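Local coordinates for protein phosphatase (Thermotoga maritima, PDB 1NF2) that probably removes phosphate groups from a substrate with the aid of a bound magnesium ion, as a member of the haloacid dehalogenase (HAD) family, at residues L18-K23 / K53-R58; S41-V46 / H125-Y130; N99-A104 / N116-S121; R25-K30 / G253-L258. All blocks are in the same frame, centred on the assembly; numbering follows the deposited sequence.

Interactions 1 and 4 belong to the HAD core and share helix 22-31, their centres about 11 Å apart and Phe56 packing on Ile28 between them. Interaction 2, centred about 17 Å from the centre of interaction 1 and sharing helix 45-55 with it, touches it at Leu18 and bridges the core to the domain of the six-stranded sheet. Interaction 3 lies in that domain, its centre about 15 Å from that of interaction 2 and about 39 Å from that of interaction 4. Along the chain interaction 1 alternates with 2 and 4, whereas 3 is nested in 2 and 2 in 4. The second sheet's strands fall between core strands 76-80 and 209-213: an insertion, meeting the core beside the magnesium site.

Interaction 1 (L18-K23 / K53-R58); sequences LEISEK and KKYFKR
Segment 18-23 runs as a loop into the first turn of helix 22-31, while segment 53-58 is the last turn of helix 45-55 and the loop after it; their closest CA atoms, those of Ile20 and Tyr55, are 7.7 Å apart. Ile20 lies over one face of the Tyr55 ring, its CB 3.9 Å from the ring centroid and only 7° off the normal, a CH-pi contact. With CG1 placed beside the backbone N (chi1 -62°), the Ile20 chain continues across the same face and brings CD1 to 3.6 Å from Tyr55 CD2. The opposite face carries Lys54 CG toward its rim. In the HAD core these are the loop that follows helix 9-13, close to the magnesium site, and the end of the helix that follows strand 36-40. The phenol reaches past the isoleucine to the backbone, where Ile20 N gives Tyr55 OH a weak hydrogen bond of 3.3 Å. Glu19 stands beside the same hydroxyl, with CB 3.4 Å from Tyr55 OH, but its carboxylate leads away from the ring. Ser21 caps the start of helix 22-31 through OG, which accepts a hydrogen bond from the backbone N of Asp24, while Leu18 packs on the magnesium ligand Asp10.

Interaction 2 (S41-V46 / H125-Y130); sequences SGRMLV and HSNVDY. With SO4 (sulfate ion), chain D.
A water is gripped from both segments: Arg43 NH2 donates to it at 3.0 Å, and it donates to His125 O at 2.8 Å. Arg43 NH1 forms a salt bridge with the magnesium ligand Asp10, which holds the guanidinium beside the metal site, while NH2 faces the other segment. Asn127 ND2 stands at the guanidinium edge, near its plane and 3.0 Å from Arg43 NH2; both atoms are donors, so this is no hydrogen bond, and the amide and guanidinium planes lie 68° apart. A bend at chi3 (87°) turns the arginine head toward this amide. One residue on, the contact is apolar: Met44 SD lies 3.9 Å from Val128 CG1. Before the arginine, Ser41 OG accepts from Arg43 N at 3.0 Å, closing an ST turn, and Gly42 N donates to O1 of a sulfate, also 3.0 Å away. Lys191 NZ holds the same ion, probably from the crystallisation liquor; its place is consistent with that of a substrate phosphate in HAD enzymes. Segment 41-46 leads from strand 36-40 into helix 45-55 of the HAD core, whereas segment 125-130 links helix 117-125 to strand 130-132 of the inserted domain, with Val128 also packing on strand 110-112.

Interaction 3 (N99-A104 / N116-S121); sequences NVHWQA and NEEIKS
In the inserted domain, helix 117-125 packs against one face of the six-stranded sheet, and here its first turns meet strand 102-105 and the residues leading into it. The flat groups of Asn116 and Glu118 lie over one face of the His101 imidazole. The Asn116 amide is tilted 25° from the ring, and the Glu118 carboxylate 21°, so both lie roughly parallel to it, side by side over the same face, with Glu118 OE1 3.6 Å from His101 CD2. Glu118 gets there by a bend at chi2 (66°), which folds its chain back over the imidazole. Two residues further on, Gln103 also points at the helix and meets Ile119: its OE1 is 3.1 Å from Ile119 CD1, a close approach of an amide oxygen to a methyl group. Ile119 CG1 is anti to the backbone N, which sends CD1 to the glutamine. Asn116 occupies the N-cap position of the helix. On the strand's flank, His101 and Gln103 bond through their backbones to Ile151 and Leu149 of strand 147-151, and Glu118 also touches Ile151. With strand 110-112 lying between strand 102-105 and the helix in sequence, this is a beta-hairpin followed by a helix laid back on the sheet, part of an alpha+beta domain.

Interaction 4 (R25-K30 / G253-L258); sequences RRNIEK and GVSYVL. With SO4 (sulfate ion), chain E.
Asn27, Leu258 and Ser255 carry this contact between two helices of the HAD core, 22-31 and 253-258, which pack side by side on the eight-stranded sheet. The axes of the two short helical segments come within 9.8 Å, their N-to-C directions 46° apart, with the closest CA pair, Asn27 and Ser255, 6.6 Å apart. Asn27 has the largest share of buried surface and works in two ways. Its CB rests on the leucine methyl, 3.9 Å from Leu258 CD2, and its amide reaches across to the serine. Leu258 sends CG anti to the backbone N, from where CD2 projects between Asn27 and the next residue. Ile28 meets that same methyl, its CD1 3.9 Å from Leu258 CD2, the two side chains crossing at about a right angle. This apolar side faces the sheet: Ile28 also packs on Phe7 and Leu258 on Phe5, both of strand 4-8, the strand that ends in the magnesium ligand Asp8. Polar groups thus occupy one side of the helix interface and aliphatic ones the side next to the strands. Away from the interface, Arg25 and Arg26 hold a sulfate, probably from the crystallisation liquor, through Arg25 NH2 to O2 (2.8 Å) and Arg26 NH1 to O3 (3.1 Å). Outside the two segments, Ser255 OG is also hydrogen-bonded to Asp24 OD1, and Glu259 accepts from Asn27 ND2. Between the helices, Asn27 ND2 donates to Ser255 OG at 2.8 Å and 145°, with the oxygen 13° out of the amide plane.

Interaction 1 (L18-K23 / K53-R58)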
# COMPACT_ATOMS: atom_id res chain seq x y z
N LEU A 18 0.75 -12.96 8.30
CA LEU A 18 1.26 -11.60 8.40
C LEU A 18 2.56 -11.46 9.18
O LEU A 18 2.82 -10.42 9.79
CB LEU A 18 0.20 -10.67 9.01
CG LEU A 18 -1.11 -10.52 8.22
CD1 LEU A 18 -1.92 -9.37 8.82
CD2 LEU A 18 -0.81 -10.24 6.75
N GLU A 19 3.39 -12.49 9.16
CA GLU A 19 4.67 -12.44 9.85
C GLU A 19 5.81 -12.64 8.86
O GLU A 19 5.61 -13.15 7.76
CB GLU A 19 4.71 -13.50 10.96
CG GLU A 19 4.46 -14.91 10.46
CD GLU A 19 3.99 -15.86 11.56
OE1 GLU A 19 3.85 -17.07 11.30
OE2 GLU A 19 3.75 -15.38 12.69
N ILE A 20 7.00 -12.20 9.25
CA ILE A 20 8.19 -12.33 8.40
C ILE A 20 9.07 -13.43 8.99
O ILE A 20 9.43 -13.38 10.15
CB ILE A 20 9.00 -11.01 8.39
CG1 ILE A 20 8.14 -9.89 7.79
CG2 ILE A 20 10.29 -11.20 7.61
CD1 ILE A 20 8.83 -8.56 7.73
N SER A 21 9.40 -14.44 8.18
CA SER A 21 10.25 -15.53 8.65
C SER A 21 11.61 -15.00 9.09
O SER A 21 12.06 -13.96 8.62
CB SER A 21 10.46 -16.57 7.54
OG SER A 21 11.31 -16.07 6.52
N GLU A 22 12.26 -15.72 10.00
CA GLU A 22 13.58 -15.32 10.49
C GLU A 22 14.58 -15.32 9.33
O GLU A 22 15.46 -14.46 9.25
CB GLU A 22 14.08 -16.28 11.58
CG GLU A 22 13.56 -15.98 12.96
CD GLU A 22 14.08 -14.66 13.51
OE1 GLU A 22 15.30 -14.42 13.39
OE2 GLU A 22 13.28 -13.88 14.06
N LYS A 23 14.44 -16.29 8.43
CA LYS A 23 15.36 -16.35 7.30
C LYS A 23 15.30 -15.04 6.50
O LYS A 23 16.33 -14.42 6.24
CB LYS A 23 15.03 -17.55 6.41
CG LYS A 23 15.99 -17.73 5.24
CD LYS A 23 15.55 -18.84 4.29
CE LYS A 23 15.93 -20.22 4.80
NZ LYS A 23 15.39 -20.49 6.16
N LYS A 53 9.79 -1.51 12.25
CA LYS A 53 10.40 -1.38 13.57
C LYS A 53 10.32 -2.67 14.39
O LYS A 53 11.19 -2.93 15.21
CB LYS A 53 9.76 -0.21 14.33
CG LYS A 53 10.24 1.14 13.83
CD LYS A 53 9.67 2.31 14.62
CE LYS A 53 8.21 2.56 14.27
NZ LYS A 53 7.69 3.79 14.94
N LYS A 54 9.29 -3.47 14.14
CA LYS A 54 9.12 -4.72 14.87
C LYS A 54 10.19 -5.76 14.54
O LYS A 54 10.73 -6.41 15.44
CB LYS A 54 7.75 -5.32 14.58
CG LYS A 54 7.50 -6.68 15.21
CD LYS A 54 6.13 -7.20 14.84
CE LYS A 54 5.82 -8.53 15.48
NZ LYS A 54 4.49 -9.01 15.02
N TYR A 55 10.50 -5.92 13.26
CA TYR A 55 11.49 -6.90 12.82
C TYR A 55 12.89 -6.31 12.71
O TYR A 55 13.89 -7.04 12.76
CB TYR A 55 11.05 -7.52 11.49
CG TYR A 55 9.84 -8.41 11.63
CD1 TYR A 55 9.95 -9.70 12.15
CD2 TYR A 55 8.56 -7.95 11.28
CE1 TYR A 55 8.82 -10.51 12.33
CE2 TYR A 55 7.43 -8.75 11.45
CZ TYR A 55 7.57 -10.02 11.97
OH TYR A 55 6.46 -10.81 12.14
N PHE A 56 12.96 -5.00 12.56
CA PHE A 56 14.23 -4.28 12.49
C PHE A 56 13.94 -3.06 13.34
O PHE A 56 12.91 -2.41 13.16
CB PHE A 56 14.54 -3.85 11.04
CG PHE A 56 14.20 -4.89 10.01
CD1 PHE A 56 12.89 -5.05 9.57
CD2 PHE A 56 15.19 -5.71 9.48
CE1 PHE A 56 12.57 -6.02 8.62
CE2 PHE A 56 14.88 -6.68 8.53
CZ PHE A 56 13.57 -6.84 8.09
N LYS A 57 14.82 -2.73 14.27
CA LYS A 57 14.57 -1.57 15.12
C LYS A 57 14.87 -0.27 14.39
O LYS A 57 15.72 0.51 14.81
CB LYS A 57 15.41 -1.68 16.39
CG LYS A 57 14.94 -2.76 17.37
CD LYS A 57 14.80 -4.13 16.72
CE LYS A 57 16.10 -4.60 16.06
NZ LYS A 57 17.24 -4.69 17.01
N ARG A 58 14.17 -0.04 13.28
CA ARG A 58 14.38 1.16 12.48
C ARG A 58 13.34 1.28 11.36
O ARG A 58 12.50 0.42 11.19
CB ARG A 58 15.77 1.13 11.85
CG ARG A 58 16.00 -0.11 11.01
CD ARG A 58 17.17 0.05 10.05
NE ARG A 58 16.90 1.08 9.04
CZ ARG A 58 17.68 1.33 7.99
NH1 ARG A 58 18.79 0.63 7.81
NH2 ARG A 58 17.35 2.28 7.13

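Interaction 2 (S41-V46 / H125-Y130)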
# COMPACT_ATOMS: atom_id res chain seq x y z
N SER A 41 3.71 -0.94 0.42
CA SER A 41 2.46 -1.58 0.79
C SER A 41 1.20 -0.76 0.50
O SER A 41 1.27 0.44 0.25
CB SER A 41 2.49 -1.90 2.29
OG SER A 41 1.29 -2.54 2.70
N GLY A 42 0.06 -1.44 0.55
CA GLY A 42 -1.21 -0.77 0.34
C GLY A 42 -1.76 -0.34 1.69
O GLY A 42 -2.73 0.41 1.78
N ARG A 43 -1.11 -0.81 2.76
CA ARG A 43 -1.52 -0.51 4.13
C ARG A 43 -1.15 0.93 4.53
O ARG A 43 -0.42 1.61 3.82
CB ARG A 43 -0.87 -1.51 5.10
CG ARG A 43 -1.00 -2.97 4.66
CD ARG A 43 -0.37 -3.95 5.65
NE ARG A 43 -1.31 -4.34 6.69
CZ ARG A 43 -2.04 -5.45 6.68
NH1 ARG A 43 -1.94 -6.31 5.67
NH2 ARG A 43 -2.88 -5.71 7.67
N MET A 44 -1.68 1.37 5.67
CA MET A 44 -1.42 2.71 6.20
C MET A 44 0.09 2.89 6.43
O MET A 44 0.83 1.91 6.50
CB MET A 44 -2.17 2.92 7.53
CG MET A 44 -3.70 2.81 7.46
SD MET A 44 -4.53 2.94 9.09
CE MET A 44 -4.08 4.50 9.49
N LEU A 45 0.54 4.14 6.54
CA LEU A 45 1.96 4.40 6.76
C LEU A 45 2.40 3.86 8.12
O LEU A 45 3.44 3.22 8.24
CB LEU A 45 2.25 5.90 6.69
CG LEU A 45 3.65 6.43 6.36
CD1 LEU A 45 3.98 7.56 7.33
CD2 LEU A 45 4.71 5.35 6.44
N VAL A 46 1.60 4.15 9.14
CA VAL A 46 1.91 3.69 10.49
C VAL A 46 1.99 2.17 10.58
O VAL A 46 2.88 1.63 11.24
CB VAL A 46 0.88 4.19 11.53
CG1 VAL A 46 1.14 5.63 11.86
CG2 VAL A 46 -0.54 4.01 10.99
N HIS A 125 -10.36 -7.22 10.76
CA HIS A 125 -9.81 -7.97 9.64
C HIS A 125 -8.61 -7.29 8.97
O HIS A 125 -7.69 -7.97 8.53
CB HIS A 125 -10.90 -8.27 8.60
CG HIS A 125 -11.93 -9.24 9.08
ND1 HIS A 125 -12.67 -9.05 10.23
CD2 HIS A 125 -12.39 -10.40 8.54
CE1 HIS A 125 -13.53 -10.05 10.38
NE2 HIS A 125 -13.38 -10.87 9.36
N SER A 126 -8.61 -5.97 8.85
CA SER A 126 -7.47 -5.30 8.22
C SER A 126 -6.60 -4.66 9.31
O SER A 126 -5.84 -3.73 9.05
CB SER A 126 -7.95 -4.23 7.23
OG SER A 126 -8.78 -3.28 7.85
N ASN A 127 -6.71 -5.23 10.52
CA ASN A 127 -6.03 -4.79 11.75
C ASN A 127 -5.34 -3.43 11.80
O ASN A 127 -4.14 -3.29 11.53
CB ASN A 127 -5.11 -5.90 12.31
CG ASN A 127 -4.46 -6.75 11.25
OD1 ASN A 127 -3.83 -7.77 11.56
ND2 ASN A 127 -4.60 -6.36 9.99
N VAL A 128 -6.15 -2.45 12.21
CA VAL A 128 -5.77 -1.05 12.35
C VAL A 128 -6.69 -0.46 13.44
O VAL A 128 -7.78 -0.99 13.67
CB VAL A 128 -6.02 -0.26 11.04
CG1 VAL A 128 -5.11 -0.79 9.92
CG2 VAL A 128 -7.49 -0.39 10.62
N ASP A 129 -6.25 0.60 14.11
CA ASP A 129 -7.08 1.25 15.13
C ASP A 129 -7.92 2.33 14.44
O ASP A 129 -7.47 2.92 13.46
CB ASP A 129 -6.20 1.93 16.20
CG ASP A 129 -5.42 0.94 17.05
OD1 ASP A 129 -4.58 0.20 16.49
OD2 ASP A 129 -5.66 0.90 18.27
N TYR A 130 -9.13 2.56 14.93
CA TYR A 130 -9.98 3.59 14.34
C TYR A 130 -10.56 4.48 15.44
O TYR A 130 -10.57 4.11 16.61
CB TYR A 130 -11.13 2.98 13.52
CG TYR A 130 -12.14 2.22 14.34
CD1 TYR A 130 -11.92 0.90 14.71
CD2 TYR A 130 -13.33 2.83 14.74
CE1 TYR A 130 -12.86 0.19 15.46
CE2 TYR A 130 -14.28 2.14 15.49
CZ TYR A 130 -14.04 0.82 15.85
OH TYR A 130 -14.97 0.12 16.58
S SO4 D . -1.08 -4.72 -1.26
O1 SO4 D . 0.04 -4.27 -0.43
O2 SO4 D . -2.28 -3.97 -0.87
O3 SO4 D . -0.74 -4.48 -2.67
O4 SO4 D . -1.36 -6.14 -1.04
O HOH W 1 -5.14 -7.61 7.36

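Interaction 3 (N99-A104 / N116-S121)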
# COMPACT_ATOMS: atom_id res chain seq x y z
N ASN A 99 -27.45 8.00 3.13
CA ASN A 99 -27.34 7.21 4.35
C ASN A 99 -26.53 5.93 4.19
O ASN A 99 -27.09 4.85 4.00
CB ASN A 99 -28.73 6.88 4.91
CG ASN A 99 -29.15 7.83 6.01
OD1 ASN A 99 -29.44 9.00 5.76
ND2 ASN A 99 -29.18 7.33 7.24
N VAL A 100 -25.21 6.07 4.26
CA VAL A 100 -24.29 4.95 4.13
C VAL A 100 -23.31 4.96 5.30
O VAL A 100 -23.31 5.88 6.12
CB VAL A 100 -23.49 5.05 2.83
CG1 VAL A 100 -24.42 5.01 1.63
CG2 VAL A 100 -22.67 6.33 2.82
N HIS A 101 -22.48 3.93 5.37
CA HIS A 101 -21.48 3.84 6.42
C HIS A 101 -20.11 4.09 5.80
O HIS A 101 -19.54 3.24 5.12
CB HIS A 101 -21.53 2.46 7.09
CG HIS A 101 -22.77 2.24 7.91
ND1 HIS A 101 -23.10 3.04 8.98
CD2 HIS A 101 -23.77 1.34 7.79
CE1 HIS A 101 -24.25 2.64 9.50
NE2 HIS A 101 -24.67 1.60 8.80
N TRP A 102 -19.60 5.30 6.03
CA TRP A 102 -18.31 5.67 5.48
C TRP A 102 -17.31 6.05 6.55
O TRP A 102 -17.66 6.47 7.64
CB TRP A 102 -18.48 6.85 4.51
CG TRP A 102 -19.04 8.07 5.15
CD1 TRP A 102 -20.34 8.28 5.53
CD2 TRP A 102 -18.32 9.26 5.49
NE1 TRP A 102 -20.47 9.53 6.08
CE2 TRP A 102 -19.25 10.16 6.06
CE3 TRP A 102 -16.99 9.66 5.35
CZ2 TRP A 102 -18.89 11.43 6.51
CZ3 TRP A 102 -16.62 10.93 5.79
CH2 TRP A 102 -17.57 11.80 6.36
N GLN A 103 -16.04 5.88 6.19
CA GLN A 103 -14.91 6.17 7.06
C GLN A 103 -13.89 6.95 6.24
O GLN A 103 -13.93 6.92 5.01
CB GLN A 103 -14.31 4.87 7.58
CG GLN A 103 -14.11 3.82 6.50
CD GLN A 103 -13.66 2.49 7.05
OE1 GLN A 103 -14.33 1.90 7.90
NE2 GLN A 103 -12.52 2.00 6.58
N ALA A 104 -12.98 7.65 6.91
CA ALA A 104 -11.98 8.43 6.19
C ALA A 104 -10.58 8.27 6.75
O ALA A 104 -10.40 8.15 7.96
CB ALA A 104 -12.38 9.91 6.20
N ASN A 116 -20.32 1.52 14.54
CA ASN A 116 -21.17 0.37 14.29
C ASN A 116 -20.37 -0.92 14.09
O ASN A 116 -19.15 -0.94 14.23
CB ASN A 116 -22.04 0.64 13.06
CG ASN A 116 -21.24 1.11 11.87
OD1 ASN A 116 -20.51 2.10 11.95
ND2 ASN A 116 -21.37 0.41 10.75
N GLU A 117 -21.08 -2.00 13.76
CA GLU A 117 -20.48 -3.31 13.55
C GLU A 117 -19.64 -3.38 12.28
O GLU A 117 -18.69 -4.15 12.20
CB GLU A 117 -21.58 -4.38 13.50
CG GLU A 117 -22.52 -4.36 14.70
CD GLU A 117 -23.43 -3.14 14.73
OE1 GLU A 117 -24.04 -2.88 15.79
OE2 GLU A 117 -23.56 -2.46 13.69
N GLU A 118 -20.01 -2.58 11.29
CA GLU A 118 -19.27 -2.54 10.03
C GLU A 118 -17.81 -2.16 10.29
O GLU A 118 -16.89 -2.89 9.92
CB GLU A 118 -19.89 -1.53 9.06
CG GLU A 118 -21.09 -2.04 8.25
CD GLU A 118 -22.31 -2.36 9.09
OE1 GLU A 118 -22.78 -1.46 9.82
OE2 GLU A 118 -22.79 -3.51 9.01
N ILE A 119 -17.61 -1.02 10.94
CA ILE A 119 -16.28 -0.53 11.23
C ILE A 119 -15.50 -1.49 12.13
O ILE A 119 -14.32 -1.76 11.89
CB ILE A 119 -16.33 0.87 11.90
CG1 ILE A 119 -14.91 1.36 12.21
CG2 ILE A 119 -17.15 0.83 13.17
CD1 ILE A 119 -14.05 1.52 10.98
N LYS A 120 -16.15 -2.01 13.17
CA LYS A 120 -15.50 -2.93 14.09
C LYS A 120 -14.86 -4.11 13.35
O LYS A 120 -13.68 -4.42 13.54
CB LYS A 120 -16.50 -3.45 15.13
CG LYS A 120 -17.11 -2.37 16.01
CD LYS A 120 -18.10 -2.97 17.01
CE LYS A 120 -18.74 -1.89 17.88
NZ LYS A 120 -17.73 -1.15 18.71
N SER A 121 -15.65 -4.75 12.50
CA SER A 121 -15.19 -5.91 11.75
C SER A 121 -14.14 -5.57 10.69
O SER A 121 -13.31 -6.41 10.35
CB SER A 121 -16.37 -6.61 11.08
OG SER A 121 -15.92 -7.66 10.24

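Interaction 4 (R25-K30 / G253-L258)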
# COMPACT_ATOMS: atom_id res chain seq x y z
N ARG A 25 14.09 -12.17 7.47
CA ARG A 25 14.52 -11.07 8.33
C ARG A 25 16.04 -10.95 8.31
O ARG A 25 16.57 -9.88 8.06
CB ARG A 25 14.05 -11.28 9.77
CG ARG A 25 14.39 -10.12 10.68
CD ARG A 25 14.14 -10.45 12.15
NE ARG A 25 15.05 -11.47 12.65
CZ ARG A 25 16.33 -11.27 12.96
NH1 ARG A 25 16.87 -10.06 12.82
NH2 ARG A 25 17.07 -12.27 13.40
N ARG A 26 16.73 -12.06 8.58
CA ARG A 26 18.19 -12.01 8.60
C ARG A 26 18.82 -11.56 7.28
O ARG A 26 19.81 -10.83 7.27
CB ARG A 26 18.78 -13.35 9.04
CG ARG A 26 18.86 -13.50 10.55
CD ARG A 26 19.67 -14.72 10.94
NE ARG A 26 18.84 -15.87 11.27
CZ ARG A 26 18.40 -16.15 12.49
NH1 ARG A 26 18.71 -15.37 13.52
NH2 ARG A 26 17.64 -17.22 12.68
N ASN A 27 18.25 -11.99 6.16
CA ASN A 27 18.80 -11.59 4.87
C ASN A 27 18.61 -10.10 4.62
O ASN A 27 19.49 -9.45 4.05
CB ASN A 27 18.17 -12.40 3.74
CG ASN A 27 18.79 -13.77 3.59
OD1 ASN A 27 20.02 -13.88 3.48
ND2 ASN A 27 17.97 -14.81 3.58
N ILE A 28 17.47 -9.56 5.05
CA ILE A 28 17.22 -8.14 4.88
C ILE A 28 18.23 -7.37 5.74
O ILE A 28 18.84 -6.41 5.27
CB ILE A 28 15.79 -7.74 5.32
CG1 ILE A 28 14.75 -8.54 4.53
CG2 ILE A 28 15.59 -6.25 5.10
CD1 ILE A 28 14.82 -8.39 3.03
N GLU A 29 18.39 -7.81 6.99
CA GLU A 29 19.34 -7.18 7.91
C GLU A 29 20.72 -7.07 7.28
O GLU A 29 21.37 -6.02 7.36
CB GLU A 29 19.45 -8.01 9.20
CG GLU A 29 18.55 -7.54 10.33
CD GLU A 29 18.97 -6.20 10.88
OE1 GLU A 29 18.26 -5.66 11.76
OE2 GLU A 29 20.02 -5.67 10.44
N LYS A 30 21.18 -8.14 6.64
CA LYS A 30 22.49 -8.13 6.00
C LYS A 30 22.57 -7.10 4.86
O LYS A 30 23.57 -6.40 4.71
CB LYS A 30 22.83 -9.53 5.49
CG LYS A 30 23.04 -10.55 6.61
CD LYS A 30 23.10 -11.97 6.06
CE LYS A 30 24.20 -12.12 5.03
NZ LYS A 30 24.22 -13.48 4.43
N GLY A 253 10.17 -17.39 0.18
CA GLY A 253 10.36 -17.19 -1.24
C GLY A 253 11.34 -16.07 -1.52
O GLY A 253 12.14 -16.16 -2.45
N VAL A 254 11.27 -15.02 -0.70
CA VAL A 254 12.16 -13.88 -0.86
C VAL A 254 13.63 -14.29 -0.69
O VAL A 254 14.46 -14.00 -1.55
CB VAL A 254 11.83 -12.77 0.16
CG1 VAL A 254 12.83 -11.63 0.04
CG2 VAL A 254 10.42 -12.27 -0.07
N SER A 255 13.93 -14.95 0.43
CA SER A 255 15.30 -15.40 0.71
C SER A 255 15.83 -16.31 -0.39
O SER A 255 16.97 -16.18 -0.81
CB SER A 255 15.36 -16.18 2.03
OG SER A 255 15.25 -15.32 3.15
N TYR A 256 14.99 -17.23 -0.84
CA TYR A 256 15.38 -18.19 -1.86
C TYR A 256 16.05 -17.56 -3.09
O TYR A 256 17.00 -18.12 -3.63
CB TYR A 256 14.17 -19.02 -2.27
CG TYR A 256 14.51 -20.27 -3.06
CD1 TYR A 256 14.60 -20.24 -4.45
CD2 TYR A 256 14.73 -21.48 -2.41
CE1 TYR A 256 14.91 -21.39 -5.17
CE2 TYR A 256 15.04 -22.64 -3.12
CZ TYR A 256 15.13 -22.59 -4.50
OH TYR A 256 15.45 -23.72 -5.22
N VAL A 257 15.56 -16.41 -3.52
CA VAL A 257 16.14 -15.72 -4.67
C VAL A 257 17.12 -14.64 -4.22
O VAL A 257 18.16 -14.43 -4.83
CB VAL A 257 15.03 -15.06 -5.55
CG1 VAL A 257 15.66 -14.03 -6.50
CG2 VAL A 257 14.31 -16.12 -6.35
N LEU A 258 16.77 -13.98 -3.12
CA LEU A 258 17.60 -12.92 -2.57
C LEU A 258 19.04 -13.37 -2.33
O LEU A 258 19.98 -12.63 -2.58
CB LEU A 258 16.98 -12.41 -1.28
CG LEU A 258 17.54 -11.14 -0.66
CD1 LEU A 258 17.57 -10.00 -1.69
CD2 LEU A 258 16.66 -10.77 0.53
S SO4 E . 20.58 -12.86 14.97
O1 SO4 E . 21.29 -11.65 15.45
O2 SO4 E . 19.14 -12.71 15.25
O3 SO4 E . 20.79 -13.02 13.52
O4 SO4 E . 21.09 -14.05 15.68